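Local coordinates for protein KLLA0C04147p (Kluyveromyces lactis, PDB 5H2D) that binds ergosterol through its oxysterol-binding-protein-related domain and probably transfers sterols between membranes, at residues L72-A77 / T336-Q341; P342-W347 / D352-P357; F129-S132 / S137-F140; D79-D84 / T331-T336; T142-V145 / I151-T154. One frame throughout, in Å; residues are numbered along the deposited sequence.

The five contacts fall within the oxysterol-binding-protein-related domain, where local hairpin and loop contacts combine with two long-range ones beside the sterol pocket. Interactions 3 and 5 are successive hairpin pairings that share strand 138-146, their centres about 14 Å apart. Helix 72-77 packs against these strands, with ergosterol touching it. Interactions 1 and 4, centres about 9 Å apart, tie this helix and the turn after it to helix 332-337, roughly 250 residues later; the chain between them includes both hairpins. Interaction 2 comes last along the chain and touches interactions 1 and 3, but its centre lies about 18 Å from that of interaction 5. Sterol-contacting residues occur in interactions 1 and 4.

Interaction 1 of 5, residues L72-A77 / T336-Q341; sequences LLQRVA and TLNAPQ. With ERG (ergosterol), chain B.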
# COMPACT_ATOMS: atom_id res chain seq x y z
N LEU A 72 3.98 8.51 2.93
CA LEU A 72 4.25 7.30 2.16
C LEU A 72 3.84 6.05 2.94
O LEU A 72 3.33 5.08 2.37
CB LEU A 72 5.73 7.24 1.75
CG LEU A 72 6.03 7.03 0.26
CD1 LEU A 72 5.53 5.69 -0.22
CD2 LEU A 72 5.44 8.17 -0.57
N LEU A 73 4.03 6.06 4.27
CA LEU A 73 3.63 4.92 5.09
C LEU A 73 2.14 4.63 4.99
O LEU A 73 1.72 3.47 5.06
CB LEU A 73 3.99 5.17 6.57
CG LEU A 73 5.45 5.44 6.90
CD1 LEU A 73 5.66 5.56 8.42
CD2 LEU A 73 6.31 4.33 6.32
N GLN A 74 1.33 5.68 4.85
CA GLN A 74 -0.11 5.52 4.74
C GLN A 74 -0.54 5.21 3.32
O GLN A 74 -1.49 4.44 3.13
CB GLN A 74 -0.78 6.78 5.29
CG GLN A 74 -0.54 6.93 6.80
CD GLN A 74 -0.84 8.31 7.33
OE1 GLN A 74 -0.64 9.30 6.64
NE2 GLN A 74 -1.30 8.38 8.58
N ARG A 75 0.15 5.75 2.30
CA ARG A 75 -0.17 5.34 0.94
C ARG A 75 0.03 3.85 0.75
O ARG A 75 -0.74 3.20 0.03
CB ARG A 75 0.70 6.10 -0.07
CG ARG A 75 0.43 7.59 -0.12
CD ARG A 75 -1.04 7.93 -0.35
NE ARG A 75 -1.51 7.53 -1.68
CZ ARG A 75 -1.47 8.31 -2.76
NH1 ARG A 75 -1.01 9.56 -2.66
NH2 ARG A 75 -1.91 7.84 -3.91
N VAL A 76 1.06 3.28 1.39
CA VAL A 76 1.26 1.83 1.29
C VAL A 76 0.14 1.07 1.99
O VAL A 76 -0.26 -0.01 1.54
CB VAL A 76 2.65 1.47 1.85
CG1 VAL A 76 2.80 -0.03 1.95
CG2 VAL A 76 3.75 2.06 0.95
N ALA A 77 -0.41 1.62 3.08
CA ALA A 77 -1.56 0.99 3.72
C ALA A 77 -2.79 0.97 2.83
O ALA A 77 -3.69 0.15 3.05
CB ALA A 77 -1.88 1.70 5.04
N THR A 336 -9.52 7.65 6.64
CA THR A 336 -9.45 6.97 7.93
C THR A 336 -8.04 6.86 8.49
O THR A 336 -7.88 6.60 9.69
CB THR A 336 -10.05 5.56 7.88
OG1 THR A 336 -9.16 4.66 7.18
CG2 THR A 336 -11.44 5.56 7.23
N LEU A 337 -7.00 7.05 7.66
CA LEU A 337 -5.68 6.56 8.03
C LEU A 337 -4.96 7.50 9.00
O LEU A 337 -4.37 7.04 9.98
CB LEU A 337 -4.83 6.38 6.77
CG LEU A 337 -5.31 5.25 5.85
CD1 LEU A 337 -4.51 5.24 4.54
CD2 LEU A 337 -5.22 3.90 6.53
N ASN A 338 -4.97 8.80 8.71
CA ASN A 338 -4.27 9.76 9.56
C ASN A 338 -5.17 10.34 10.65
O ASN A 338 -4.92 11.47 11.11
CB ASN A 338 -3.67 10.89 8.72
CG ASN A 338 -2.51 11.57 9.42
OD1 ASN A 338 -1.69 10.90 10.04
ND2 ASN A 338 -2.46 12.90 9.36
N ALA A 339 -6.19 9.61 11.08
CA ALA A 339 -7.14 10.12 12.06
C ALA A 339 -6.55 10.04 13.47
O ALA A 339 -6.18 8.95 13.91
CB ALA A 339 -8.43 9.32 12.01
N PRO A 340 -6.47 11.16 14.20
CA PRO A 340 -5.98 11.13 15.60
C PRO A 340 -7.09 10.73 16.55
O PRO A 340 -7.57 11.52 17.38
CB PRO A 340 -5.51 12.58 15.81
CG PRO A 340 -6.48 13.38 15.00
CD PRO A 340 -6.78 12.53 13.76
N GLN A 341 -7.52 9.48 16.40
CA GLN A 341 -8.70 8.98 17.10
C GLN A 341 -8.50 9.07 18.61
O GLN A 341 -7.48 8.62 19.13
CB GLN A 341 -8.98 7.53 16.69
CG GLN A 341 -9.24 7.32 15.19
CD GLN A 341 -10.60 7.83 14.72
OE1 GLN A 341 -10.82 9.03 14.59
NE2 GLN A 341 -11.52 6.90 14.46
C1 ERG B . 1.27 3.41 -5.70
C2 ERG B . 0.75 2.23 -4.88
C3 ERG B . 1.89 1.72 -4.05
C4 ERG B . 2.41 2.82 -3.12
C5 ERG B . 2.72 4.03 -3.82
C6 ERG B . 3.76 4.83 -3.35
C7 ERG B . 4.09 6.06 -3.94
C8 ERG B . 3.37 6.55 -5.03
C9 ERG B . 2.45 5.67 -5.68
C10 ERG B . 1.84 4.53 -4.82
C11 ERG B . 1.35 6.41 -6.55
C12 ERG B . 1.90 7.63 -7.30
C13 ERG B . 2.58 8.56 -6.27
C14 ERG B . 3.78 7.75 -5.74
C15 ERG B . 4.54 8.80 -4.95
C16 ERG B . 4.38 10.09 -5.81
C17 ERG B . 3.35 9.72 -6.90
C18 ERG B . 1.61 9.05 -5.17
C19 ERG B . 0.70 5.16 -3.98
C20 ERG B . 2.56 10.99 -7.31
C21 ERG B . 1.45 10.74 -8.32
C22 ERG B . 3.58 11.94 -7.92
C23 ERG B . 3.93 13.22 -7.23
C24 ERG B . 4.98 14.14 -7.84
C25 ERG B . 4.50 15.59 -7.72
C26 ERG B . 3.19 15.73 -8.51
C27 ERG B . 5.50 16.60 -8.30
C28 ERG B . 6.26 13.92 -7.06
O1 ERG B . 1.47 0.55 -3.27
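With CG anti to its carbonyl carbon (chi1 -67°) and the chain extended beyond, Gln74 reaches away from helix 72-77 toward Asn338, whose own CG stands anti to the backbone N. The two amides meet with their planes 77° apart. Gln74 NE2 gives a nearly straight hydrogen bond to Asn338 OD1, 2.9 Å long with an N-H...O angle of 170°; the acceptor lies in the Gln74 amide plane, whereas the donor is tilted from the carbonyl plane of Asn338. Gln359 NE2 and Ser71 N bond to Gln74 OE1, and Asn338 ND2 bonds to Glu363, a network that fixes which way round both amides sit. Alongside the amides, Leu337 lays CD1 against the helix backbone, 3.4 Å from Gln74 O, while its CD2 meets Ala77 CB at 4.3 Å.

This buried junction joins helix 72-77 to the end of helix 332-337 in the oxysterol-binding-protein fold. Other residues of helix 72-77 serve the ergosterol pocket: Leu72 CD1 approaches sterol C6 at 3.7 Å, and the bent chain of Arg75 brings NH1 within 3.7 Å of methyl C18, which lies obliquely to the guanidinium. Salt bridges to Glu68 and Glu78 engage that arginine's charge. Phe129, from strand 128-133, touches both Gln74 and Leu337.

Interaction 2 of 5, residues P342-W347 / D352-P357; sequences PHLLPW and DTRLRP
Two short 3-10 segments, 345-347 and 353-355, bring the connection between helices 332-337 and 357-363 back on itself, the nearest CA atoms being those of Leu345 and Arg354 at 8.4 Å. An Asx turn shapes the second segment: Asp352 OD2 accepts from Arg354 N, two residues on, while the 3-10 bond from Leu355 N runs to Asp352 O.

Leu344 and Arg354 meet side chain to side chain, crossing at about a right angle. Leu344 CD2 sits over one face of the guanidinium, offset toward its rim, 3.4 Å from Arg354 NE and 3.5 Å from Arg354 CZ. CG of this leucine is anti to the backbone N (chi1 178°), directing the branched end at the arginine. The extended Arg354 chain carries its flat group to that methyl, and a salt bridge from Arg354 NH1 to Asp352 OD2, 2.9 Å long, helps to set the group's rotation. Arg354 NH2 also bonds to Glu130 O, and Asp352 OD1 accepts from Glu130 N, so the pair fastens the connection to strand 128-133.

Beside this polar cluster lies a smaller apolar touch. Leu345 and Leu355 approach each other through one methyl apiece, CD2 to CD2 at 4.0 Å, at the partly exposed margin. Within the Asx turn, Asp352 OD2 is gripped from opposite faces of its carboxylate plane: Arg354 NH1 arrives on the syn side, 28° out of plane, and Arg354 N from 40° above it.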
# COMPACT_ATOMS: atom_id res chain seq x y z
N PRO A 342 -9.47 9.63 19.34
CA PRO A 342 -9.25 9.93 20.77
C PRO A 342 -8.84 8.72 21.61
O PRO A 342 -7.96 8.85 22.47
CB PRO A 342 -10.61 10.48 21.23
CG PRO A 342 -11.32 10.90 19.99
CD PRO A 342 -10.77 10.10 18.84
N HIS A 343 -9.49 7.57 21.43
CA HIS A 343 -9.13 6.37 22.19
C HIS A 343 -7.87 5.69 21.69
O HIS A 343 -7.33 4.84 22.39
CB HIS A 343 -10.28 5.36 22.19
CG HIS A 343 -11.46 5.80 23.00
ND1 HIS A 343 -12.58 6.36 22.44
CD2 HIS A 343 -11.68 5.76 24.34
CE1 HIS A 343 -13.45 6.65 23.40
NE2 HIS A 343 -12.92 6.30 24.56
N LEU A 344 -7.40 6.05 20.49
CA LEU A 344 -6.19 5.46 19.94
C LEU A 344 -4.93 6.15 20.44
O LEU A 344 -3.93 5.48 20.74
CB LEU A 344 -6.26 5.50 18.41
CG LEU A 344 -5.03 4.94 17.70
CD1 LEU A 344 -4.83 3.49 18.04
CD2 LEU A 344 -5.17 5.12 16.20
N LEU A 345 -4.95 7.48 20.53
CA LEU A 345 -3.74 8.24 20.83
C LEU A 345 -2.95 7.72 22.03
O LEU A 345 -1.72 7.66 21.94
CB LEU A 345 -4.09 9.73 21.02
CG LEU A 345 -4.63 10.45 19.79
CD1 LEU A 345 -5.00 11.89 20.12
CD2 LEU A 345 -3.61 10.41 18.67
N PRO A 346 -3.57 7.35 23.16
CA PRO A 346 -2.75 6.91 24.32
C PRO A 346 -1.95 5.65 24.06
O PRO A 346 -0.95 5.42 24.76
CB PRO A 346 -3.79 6.70 25.43
CG PRO A 346 -4.98 7.52 25.00
CD PRO A 346 -5.00 7.37 23.49
N TRP A 347 -2.32 4.84 23.06
CA TRP A 347 -1.62 3.61 22.75
C TRP A 347 -0.40 3.81 21.86
O TRP A 347 0.47 2.94 21.82
CB TRP A 347 -2.57 2.63 22.04
CG TRP A 347 -3.72 2.19 22.89
CD1 TRP A 347 -4.96 2.76 22.95
CD2 TRP A 347 -3.72 1.11 23.83
NE1 TRP A 347 -5.74 2.09 23.87
CE2 TRP A 347 -5.00 1.07 24.42
CE3 TRP A 347 -2.76 0.17 24.22
CZ2 TRP A 347 -5.35 0.13 25.39
CZ3 TRP A 347 -3.11 -0.77 25.18
CH2 TRP A 347 -4.40 -0.79 25.75
N ASP A 352 4.43 7.47 15.73
CA ASP A 352 3.34 7.21 14.80
C ASP A 352 3.02 8.44 13.96
O ASP A 352 2.99 9.57 14.46
CB ASP A 352 2.07 6.76 15.54
CG ASP A 352 1.00 6.25 14.57
OD1 ASP A 352 1.09 5.07 14.17
OD2 ASP A 352 0.11 7.04 14.19
N THR A 353 2.77 8.20 12.66
CA THR A 353 2.47 9.27 11.71
C THR A 353 1.33 10.19 12.17
O THR A 353 1.35 11.39 11.86
CB THR A 353 2.12 8.66 10.35
OG1 THR A 353 3.23 7.86 9.91
CG2 THR A 353 1.80 9.77 9.30
N ARG A 354 0.34 9.65 12.89
CA ARG A 354 -0.75 10.52 13.35
C ARG A 354 -0.24 11.66 14.22
O ARG A 354 -0.89 12.71 14.30
CB ARG A 354 -1.78 9.70 14.13
CG ARG A 354 -2.56 8.74 13.27
CD ARG A 354 -3.35 7.81 14.17
NE ARG A 354 -4.01 6.74 13.44
CZ ARG A 354 -3.45 5.57 13.17
NH1 ARG A 354 -2.21 5.34 13.56
NH2 ARG A 354 -4.14 4.63 12.55
N LEU A 355 0.91 11.48 14.85
CA LEU A 355 1.48 12.51 15.72
C LEU A 355 2.43 13.43 14.99
O LEU A 355 2.99 14.35 15.61
CB LEU A 355 2.22 11.86 16.89
CG LEU A 355 1.36 10.89 17.69
CD1 LEU A 355 2.16 10.19 18.79
CD2 LEU A 355 0.15 11.62 18.27
N ARG A 356 2.65 13.21 13.70
CA ARG A 356 3.61 14.02 12.95
C ARG A 356 3.07 15.43 12.75
O ARG A 356 2.02 15.59 12.12
CB ARG A 356 3.95 13.35 11.62
CG ARG A 356 5.06 14.08 10.95
CD ARG A 356 5.53 13.46 9.65
NE ARG A 356 6.43 14.43 9.04
CZ ARG A 356 7.34 14.14 8.11
NH1 ARG A 356 7.50 12.90 7.68
NH2 ARG A 356 8.09 15.13 7.63
N PRO A 357 3.75 16.47 13.26
CA PRO A 357 3.11 17.79 13.38
C PRO A 357 3.04 18.60 12.10
O PRO A 357 2.09 19.39 11.94
CB PRO A 357 3.97 18.49 14.44
CG PRO A 357 5.30 17.84 14.35
CD PRO A 357 5.00 16.39 14.03

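Interaction 3 of 5, residues F129-S132 / S137-F140; sequences FEYS and SYRF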
# COMPACT_ATOMS: atom_id res chain seq x y z
N PHE A 129 3.83 3.63 11.43
CA PHE A 129 2.39 3.83 11.28
C PHE A 129 1.69 2.50 11.53
O PHE A 129 2.05 1.48 10.93
CB PHE A 129 2.03 4.40 9.89
CG PHE A 129 0.53 4.49 9.65
CD1 PHE A 129 -0.25 5.38 10.39
CD2 PHE A 129 -0.10 3.69 8.70
CE1 PHE A 129 -1.62 5.45 10.19
CE2 PHE A 129 -1.47 3.77 8.50
CZ PHE A 129 -2.23 4.65 9.25
N GLU A 130 0.72 2.52 12.43
CA GLU A 130 -0.10 1.34 12.70
C GLU A 130 -1.53 1.60 12.27
O GLU A 130 -1.99 2.75 12.26
CB GLU A 130 -0.08 0.99 14.19
CG GLU A 130 -0.59 2.12 15.06
CD GLU A 130 -1.02 1.63 16.45
OE1 GLU A 130 -2.23 1.41 16.63
OE2 GLU A 130 -0.12 1.44 17.31
N TYR A 131 -2.23 0.53 11.91
CA TYR A 131 -3.64 0.64 11.54
C TYR A 131 -4.27 -0.74 11.68
O TYR A 131 -3.90 -1.67 10.96
CB TYR A 131 -3.77 1.17 10.11
CG TYR A 131 -5.17 1.39 9.57
CD1 TYR A 131 -5.87 2.56 9.87
CD2 TYR A 131 -5.76 0.47 8.71
CE1 TYR A 131 -7.14 2.79 9.34
CE2 TYR A 131 -7.03 0.69 8.17
CZ TYR A 131 -7.70 1.85 8.49
OH TYR A 131 -8.94 2.07 7.96
N SER A 132 -5.21 -0.86 12.62
CA SER A 132 -5.93 -2.12 12.79
C SER A 132 -7.40 -1.90 12.50
O SER A 132 -7.94 -0.80 12.70
CB SER A 132 -5.75 -2.66 14.21
OG SER A 132 -4.38 -2.95 14.46
N SER A 137 -10.66 -7.81 11.25
CA SER A 137 -9.73 -8.71 11.93
C SER A 137 -8.31 -8.64 11.36
O SER A 137 -7.59 -9.65 11.37
CB SER A 137 -10.24 -10.15 11.92
OG SER A 137 -11.42 -10.25 12.71
N TYR A 138 -7.84 -7.48 10.90
CA TYR A 138 -6.45 -7.38 10.50
C TYR A 138 -5.74 -6.24 11.23
O TYR A 138 -6.35 -5.29 11.72
CB TYR A 138 -6.28 -7.22 8.97
CG TYR A 138 -6.70 -5.91 8.33
CD1 TYR A 138 -5.96 -4.74 8.53
CD2 TYR A 138 -7.78 -5.85 7.45
CE1 TYR A 138 -6.32 -3.56 7.92
CE2 TYR A 138 -8.14 -4.67 6.82
CZ TYR A 138 -7.41 -3.52 7.06
OH TYR A 138 -7.77 -2.35 6.44
N ARG A 139 -4.41 -6.37 11.29
CA ARG A 139 -3.53 -5.34 11.84
C ARG A 139 -2.43 -5.08 10.82
O ARG A 139 -1.86 -6.02 10.27
CB ARG A 139 -2.94 -5.75 13.20
CG ARG A 139 -1.95 -6.91 13.15
CD ARG A 139 -1.58 -7.36 14.57
NE ARG A 139 -0.40 -8.20 14.55
CZ ARG A 139 0.10 -8.81 15.62
NH1 ARG A 139 -0.50 -8.70 16.80
NH2 ARG A 139 1.20 -9.55 15.50
N PHE A 140 -2.15 -3.80 10.58
CA PHE A 140 -1.11 -3.33 9.68
C PHE A 140 -0.09 -2.54 10.47
O PHE A 140 -0.45 -1.70 11.29
CB PHE A 140 -1.71 -2.44 8.58
CG PHE A 140 -0.68 -1.69 7.75
CD1 PHE A 140 -0.17 -2.25 6.58
CD2 PHE A 140 -0.25 -0.42 8.13
CE1 PHE A 140 0.76 -1.56 5.82
CE2 PHE A 140 0.69 0.27 7.36
CZ PHE A 140 1.18 -0.30 6.21
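Tyr131 and Phe140 satisfy each other's backbone polar atoms: Tyr131 N gives to Phe140 O at 2.9 Å, and Phe140 N returns a bond to Tyr131 O at 2.8 Å. Glu130 CA adds a C-H...O contact to Phe140 O. At the neighbouring non-hydrogen-bonded pair, Ser132 with Arg139, a similar contact links Ser132 CA to Tyr138 O at 3.4 Å.

These pairings close the antiparallel beta hairpin of strands 128-133 and 138-146, the short segments running at 170° to one another. At its turn, Ser137 and Tyr138 both face Arg133 in a G1 beta bulge. The polar ends find partners beyond the hairpin: Ser132 OG hydrogen-bonds to Ser21 O, and Tyr131 OH to Thr336 and Arg133. Glu130 has hydrogen bonds to Tyr419 and Tyr25 and a salt bridge to Arg423; Arg139 has a hydrogen bond to Ser21 OG and salt bridges to Glu19 and Glu157.

Aromatic rings line the face carrying Tyr131 and Phe140. Phe129 CD2 meets Phe140 CE2 edge to edge at 3.8 Å, the two side chains crossing at about a right angle. Tyr138 OH lies in the ring plane of Tyr131 at its edge, 3.6 Å from Tyr131 CE2. A chi1 of 169° swings the Phe140 ring back toward Phe129, and Ala77 of helix 72-77 touches it too. An alanine in place of Phe140 would probably open a gap beside Phe129 and Ala77.

Interaction 4 of 5, residues D79-D84 / T331-T336; sequences DLEYAD and TKFAVT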
# COMPACT_ATOMS: atom_id res chain seq x y z
N ASP A 79 -2.92 -0.28 0.09
CA ASP A 79 -2.97 -1.63 -0.47
C ASP A 79 -4.14 -2.42 0.09
O ASP A 79 -4.65 -3.34 -0.56
CB ASP A 79 -1.71 -2.44 -0.13
CG ASP A 79 -0.47 -2.03 -0.89
OD1 ASP A 79 -0.55 -1.29 -1.90
OD2 ASP A 79 0.62 -2.48 -0.43
N LEU A 80 -4.57 -2.07 1.30
CA LEU A 80 -5.54 -2.87 2.04
C LEU A 80 -6.98 -2.45 1.82
O LEU A 80 -7.88 -3.02 2.45
CB LEU A 80 -5.22 -2.81 3.53
CG LEU A 80 -3.81 -3.28 3.88
CD1 LEU A 80 -3.60 -3.23 5.38
CD2 LEU A 80 -3.58 -4.70 3.33
N GLU A 81 -7.24 -1.45 0.95
CA GLU A 81 -8.59 -0.91 0.85
C GLU A 81 -9.61 -2.00 0.54
O GLU A 81 -10.72 -2.00 1.09
CB GLU A 81 -8.66 0.19 -0.21
CG GLU A 81 -10.04 0.79 -0.34
CD GLU A 81 -10.08 2.02 -1.26
OE1 GLU A 81 -9.02 2.46 -1.75
OE2 GLU A 81 -11.19 2.54 -1.51
N TYR A 82 -9.26 -2.93 -0.34
CA TYR A 82 -10.17 -4.00 -0.75
C TYR A 82 -9.69 -5.37 -0.27
O TYR A 82 -9.77 -6.36 -0.98
CB TYR A 82 -10.34 -3.99 -2.27
CG TYR A 82 -10.83 -2.65 -2.80
CD1 TYR A 82 -12.19 -2.36 -2.87
CD2 TYR A 82 -9.93 -1.68 -3.23
CE1 TYR A 82 -12.65 -1.14 -3.35
CE2 TYR A 82 -10.38 -0.46 -3.72
CZ TYR A 82 -11.73 -0.18 -3.76
OH TYR A 82 -12.16 1.03 -4.25
N ALA A 83 -9.15 -5.42 0.95
CA ALA A 83 -8.61 -6.64 1.51
C ALA A 83 -9.65 -7.74 1.71
O ALA A 83 -9.26 -8.90 1.90
CB ALA A 83 -7.92 -6.34 2.85
N ASP A 84 -10.95 -7.41 1.66
CA ASP A 84 -11.98 -8.46 1.66
C ASP A 84 -11.70 -9.50 0.58
O ASP A 84 -12.07 -10.67 0.73
CB ASP A 84 -13.37 -7.85 1.44
CG ASP A 84 -13.93 -7.16 2.69
OD1 ASP A 84 -13.31 -7.27 3.76
OD2 ASP A 84 -15.00 -6.52 2.60
N THR A 331 -9.58 9.49 -0.83
CA THR A 331 -10.64 8.49 -0.78
C THR A 331 -11.22 8.40 0.63
O THR A 331 -10.61 8.84 1.61
CB THR A 331 -10.12 7.11 -1.17
OG1 THR A 331 -9.10 6.71 -0.25
CG2 THR A 331 -9.58 7.10 -2.61
N LYS A 332 -12.39 7.78 0.74
CA LYS A 332 -12.95 7.49 2.06
C LYS A 332 -11.95 6.70 2.90
O LYS A 332 -11.73 7.00 4.07
CB LYS A 332 -14.25 6.69 1.93
CG LYS A 332 -15.47 7.47 1.51
CD LYS A 332 -16.75 6.74 1.99
CE LYS A 332 -17.67 6.32 0.86
NZ LYS A 332 -17.11 5.21 0.03
N PHE A 333 -11.35 5.66 2.30
CA PHE A 333 -10.41 4.84 3.05
C PHE A 333 -9.22 5.66 3.50
O PHE A 333 -8.78 5.56 4.65
CB PHE A 333 -9.96 3.65 2.22
CG PHE A 333 -9.08 2.68 2.97
CD1 PHE A 333 -9.64 1.76 3.85
CD2 PHE A 333 -7.71 2.66 2.77
CE1 PHE A 333 -8.84 0.86 4.53
CE2 PHE A 333 -6.91 1.77 3.45
CZ PHE A 333 -7.47 0.86 4.32
N ALA A 334 -8.68 6.50 2.61
CA ALA A 334 -7.52 7.29 2.99
C ALA A 334 -7.84 8.26 4.11
O ALA A 334 -6.99 8.52 4.96
CB ALA A 334 -6.97 8.05 1.77
N VAL A 335 -9.07 8.78 4.15
CA VAL A 335 -9.48 9.67 5.23
C VAL A 335 -9.37 8.98 6.59
O VAL A 335 -9.11 9.64 7.61
CB VAL A 335 -10.90 10.20 4.96
CG1 VAL A 335 -11.49 10.85 6.23
CG2 VAL A 335 -10.87 11.23 3.85
N THR A 336 -9.52 7.65 6.64
CA THR A 336 -9.45 6.97 7.93
C THR A 336 -8.04 6.86 8.49
O THR A 336 -7.88 6.60 9.69
CB THR A 336 -10.05 5.56 7.88
OG1 THR A 336 -9.16 4.66 7.18
CG2 THR A 336 -11.44 5.56 7.23
O HOH W 1 -7.65 4.54 -0.42
O HOH W 2 -12.51 4.38 -0.07
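Glu81 lies along Phe333, and the apolar part of their meeting is a CH-pi contact. Glu81 CA stands over the centre of the phenylalanine ring, 3.9 Å from the centroid and only 3° from the ring normal. CB covers the same face nearer the rim, and Glu81 CG comes within 3.8 Å of Phe333 CB. The side chains run antiparallel alongside one another, with carboxylate and ring planes just 4° apart. Both have CG anti to the backbone N, which lays the glutamate chain along the root of the ring. Leu80 adds a looser touch, its CB 4.4 Å from Phe333 CZ.

The polar part runs through water. One molecule gives a hydrogen to Glu81 OE1 and accepts from Thr331 OG1; a second gives to Glu81 OE2 and accepts from Phe333 N at 2.9 Å. Asn321 ND2 also bonds to Glu81 OE2.

Helix bonds complete the account. Thr331 is the N-cap of helix 332-337, its OG1 accepting from Ala334 N at 2.9 Å. Farther on, Phe333 O takes bonds from both Thr336 N and Thr336 OG1, the hydroxyl lying in the carbonyl plane. On the other segment, a type I turn from Leu80 to Ala83 presents the glutamate, just after Asp79, which touches ergosterol and forms a salt bridge with Lys205.

The glutamate thus works at both ends: its aliphatic part packs on the ring, while its carboxylate, facing a helix N-terminus through waters, would probably be favoured in the charged form.

Interaction 5 of 5, residues T142-V145 / I151-T154; sequences TEQV and ISAT
Ala153 O is gripped by two donors of the facing strand: Thr142 OG1 at 2.7 Å, from above the carbonyl plane, and Glu143 N at 3.1 Å, within that plane. Thr142 turns its hydroxyl to this carbonyl by holding OG1 opposite its own N (chi1 -178°). Ala153 N returns a nearly straight bond to Glu143 O, and Val145 N reaches Ile151 O at 2.9 Å.

The strands, 138-146 and 151-157, form an antiparallel beta hairpin in the beta-barrel that forms the core of OSBP-related domains, their short segments at 150°. On the face shared by Thr142, Gln144, Ser152 and Thr154, the bend at chi2 (72°) folds the Gln144 amide back over the neighbouring strand, where Ser152 OG gives a 2.7 Å bond to Gln144 OE1. Leu73 of helix 72-77 packs against Thr142, Gln144 and Ser152. Replacing Gln144 with a leucine would remove the acceptor and is likely to leave the Ser152 hydroxyl without this mate beside Leu73.

Apolar contacts gather round Ala153 and Ile151, where Val145 splits its branches: CG1 meets Ala153 CB at 3.9 Å and CG2 meets Ile151 CG2 at 3.8 Å. Trp413 of strand 411-415 touches all three residues.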
# COMPACT_ATOMS: atom_id res chain seq x y z
N THR A 142 3.95 -0.54 9.90
CA THR A 142 5.05 -0.21 9.01
C THR A 142 6.03 0.71 9.73
O THR A 142 5.63 1.52 10.59
CB THR A 142 4.54 0.44 7.70
OG1 THR A 142 5.64 0.71 6.83
CG2 THR A 142 3.81 1.75 7.98
N GLU A 143 7.32 0.57 9.40
CA GLU A 143 8.39 1.41 9.92
C GLU A 143 9.20 1.94 8.75
O GLU A 143 9.49 1.20 7.81
CB GLU A 143 9.31 0.65 10.88
CG GLU A 143 10.50 1.47 11.39
CD GLU A 143 11.38 0.70 12.38
OE1 GLU A 143 12.29 1.32 12.96
OE2 GLU A 143 11.17 -0.50 12.58
N GLN A 144 9.59 3.22 8.82
CA GLN A 144 10.53 3.77 7.84
C GLN A 144 11.92 3.28 8.25
O GLN A 144 12.50 3.76 9.22
CB GLN A 144 10.43 5.29 7.80
CG GLN A 144 11.18 5.91 6.61
CD GLN A 144 10.49 5.66 5.28
OE1 GLN A 144 9.47 4.96 5.20
NE2 GLN A 144 11.07 6.23 4.21
N VAL A 145 12.44 2.29 7.50
CA VAL A 145 13.71 1.64 7.85
C VAL A 145 14.93 2.30 7.22
O VAL A 145 16.06 2.03 7.65
CB VAL A 145 13.65 0.14 7.48
CG1 VAL A 145 12.61 -0.56 8.35
CG2 VAL A 145 13.31 -0.05 6.01
N ILE A 151 12.98 3.96 2.36
CA ILE A 151 12.44 2.60 2.32
C ILE A 151 11.52 2.40 3.52
O ILE A 151 11.89 2.74 4.65
CB ILE A 151 13.55 1.54 2.33
CG1 ILE A 151 14.50 1.77 1.16
CG2 ILE A 151 12.92 0.15 2.25
CD1 ILE A 151 15.67 0.76 1.14
N SER A 152 10.35 1.81 3.27
CA SER A 152 9.39 1.43 4.30
C SER A 152 9.29 -0.09 4.32
O SER A 152 9.31 -0.74 3.27
CB SER A 152 8.00 2.02 4.01
OG SER A 152 8.09 3.37 3.55
N ALA A 153 9.21 -0.68 5.52
CA ALA A 153 8.93 -2.10 5.67
C ALA A 153 7.54 -2.25 6.26
O ALA A 153 7.18 -1.51 7.17
CB ALA A 153 9.95 -2.77 6.59
N THR A 154 6.77 -3.22 5.76
CA THR A 154 5.41 -3.43 6.27
C THR A 154 5.23 -4.84 6.81
O THR A 154 5.99 -5.75 6.52
CB THR A 154 4.34 -3.21 5.19
OG1 THR A 154 4.29 -4.36 4.34
CG2 THR A 154 4.61 -1.95 4.36